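Local structure of CELL WALL surface anchor family protein (Streptococcus pneumoniae, 2X9X) at residues Gly265-Lys270 / Ile424-Gly429. The protein forms the repeating backbone subunit of the pneumococcal pilus, a covalently linked surface fibre probably involved in adhesion to host cells. The protein carries 1 engineered substitution. Numbering follows the deposited sequence.
Sequences GKKFVK and IEYTAG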
# COMPACT_ATOMS: atom_id res chain seq x y z
N GLY A 265 -10.32 -6.05 -7.62
CA GLY A 265 -11.53 -6.56 -7.02
C GLY A 265 -12.72 -6.58 -7.95
O GLY A 265 -12.61 -6.23 -9.13
N LYS A 266 -13.88 -6.96 -7.42
CA LYS A 266 -15.10 -7.05 -8.23
C LYS A 266 -16.34 -6.82 -7.37
O LYS A 266 -16.39 -7.25 -6.22
CB LYS A 266 -15.18 -8.43 -8.89
CG LYS A 266 -16.17 -8.52 -10.05
CD LYS A 266 -15.66 -7.77 -11.27
CE LYS A 266 -16.65 -7.80 -12.42
NZ LYS A 266 -17.88 -6.99 -12.14
N LYS A 267 -17.33 -6.14 -7.95
CA LYS A 267 -18.61 -5.88 -7.30
C LYS A 267 -19.72 -6.68 -7.99
O LYS A 267 -19.67 -6.92 -9.20
CB LYS A 267 -18.96 -4.40 -7.38
CG LYS A 267 -17.98 -3.48 -6.67
CD LYS A 267 -18.24 -2.03 -7.06
CE LYS A 267 -17.28 -1.09 -6.34
NZ LYS A 267 -17.22 0.24 -7.02
N PHE A 268 -20.72 -7.08 -7.20
CA PHE A 268 -21.87 -7.84 -7.70
C PHE A 268 -23.18 -7.30 -7.13
O PHE A 268 -23.21 -6.77 -6.02
CB PHE A 268 -21.75 -9.31 -7.28
CG PHE A 268 -20.46 -9.97 -7.68
CD1 PHE A 268 -20.35 -10.63 -8.89
CD2 PHE A 268 -19.36 -9.94 -6.84
CE1 PHE A 268 -19.17 -11.24 -9.27
CE2 PHE A 268 -18.17 -10.55 -7.21
CZ PHE A 268 -18.08 -11.20 -8.42
N VAL A 269 -24.27 -7.47 -7.88
CA VAL A 269 -25.62 -7.21 -7.35
C VAL A 269 -26.54 -8.40 -7.65
O VAL A 269 -26.67 -8.82 -8.80
CB VAL A 269 -26.26 -5.93 -7.93
CG1 VAL A 269 -27.69 -5.76 -7.38
CG2 VAL A 269 -25.41 -4.71 -7.62
N LYS A 270 -27.15 -8.93 -6.60
CA LYS A 270 -28.13 -10.00 -6.72
C LYS A 270 -29.53 -9.44 -6.97
O LYS A 270 -30.05 -8.68 -6.15
CB LYS A 270 -28.15 -10.84 -5.45
CG LYS A 270 -28.94 -12.13 -5.57
CD LYS A 270 -28.21 -13.10 -6.48
CE LYS A 270 -29.06 -14.32 -6.77
NZ LYS A 270 -30.27 -13.93 -7.55
N ILE A 424 -24.75 -3.72 -14.07
CA ILE A 424 -25.73 -3.01 -13.25
C ILE A 424 -25.03 -2.05 -12.30
O ILE A 424 -23.86 -2.23 -12.01
CB ILE A 424 -26.58 -4.02 -12.43
CG1 ILE A 424 -27.73 -3.31 -11.72
CG2 ILE A 424 -25.70 -4.80 -11.45
CD1 ILE A 424 -28.73 -4.27 -11.11
N GLU A 425 -25.76 -1.04 -11.83
CA GLU A 425 -25.25 -0.13 -10.80
C GLU A 425 -25.09 -0.87 -9.47
O GLU A 425 -26.04 -1.47 -8.98
CB GLU A 425 -26.22 1.03 -10.59
CG GLU A 425 -26.28 2.04 -11.73
CD GLU A 425 -27.49 2.96 -11.63
OE1 GLU A 425 -28.54 2.51 -11.12
OE2 GLU A 425 -27.40 4.12 -12.09
N TYR A 426 -23.89 -0.83 -8.89
CA TYR A 426 -23.70 -1.40 -7.56
C TYR A 426 -24.71 -0.78 -6.60
O TYR A 426 -25.42 -1.48 -5.88
CB TYR A 426 -22.29 -1.10 -7.06
CG TYR A 426 -21.82 -1.92 -5.89
CD1 TYR A 426 -22.02 -3.30 -5.85
CD2 TYR A 426 -21.15 -1.33 -4.82
CE1 TYR A 426 -21.56 -4.06 -4.78
CE2 TYR A 426 -20.69 -2.08 -3.76
CZ TYR A 426 -20.90 -3.44 -3.74
OH TYR A 426 -20.43 -4.19 -2.67
N THR A 427 -24.77 0.55 -6.60
CA THR A 427 -25.75 1.27 -5.80
C THR A 427 -26.70 1.99 -6.74
O THR A 427 -26.28 2.81 -7.55
CB THR A 427 -25.08 2.25 -4.83
OG1 THR A 427 -24.16 1.54 -3.99
CG2 THR A 427 -26.11 2.94 -3.96
N ALA A 428 -27.99 1.67 -6.63
CA ALA A 428 -29.00 2.21 -7.52
C ALA A 428 -28.96 3.73 -7.58
O ALA A 428 -28.96 4.41 -6.55
CB ALA A 428 -30.38 1.73 -7.10
N GLY A 429 -28.92 4.27 -8.80
CA GLY A 429 -28.94 5.70 -9.01
C GLY A 429 -27.57 6.33 -9.13
O GLY A 429 -27.45 7.54 -9.35
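K267 lays its aliphatic chain across one face of the Y426 ring, with K267 CD 3.9 Å from the ring centroid in a CH-pi contact. K267 CB rests 3.6 Å from Y426 CD1. CG lies anti to the carbonyl carbon (chi1 -62°) and the chain runs extended beyond it, crossing the tyrosine at about a right angle and carrying NZ to the carbonyl of Y417. F268 points its first side-chain bond away from the loop, its ring packing edge-to-face with F410, and meets Y426 through its backbone instead: F268 O lies at the ring's edge, in plane, 3.4 Å from Y426 CE1. Strand 260-271, probably part of a Cna-B-like pilin domain, pairs antiparallel with 379-385 and parallel with 436-439; the loop between strands 408-412 and 436-439 folds back over it. V269 packs its CB 3.7 Å from I424 CG2, and V269 CG2 sits 3.6 Å from E425 O. Both E425 O and Y426 O accept hydrogen bonds from the guanidinium of R277, and E425 OE1 receives G429 N at 2.9 Å. K270, just beyond the touching residues, carries the intramolecular Lys-Asn isopeptide bond to N440 that is a hallmark of such pilins.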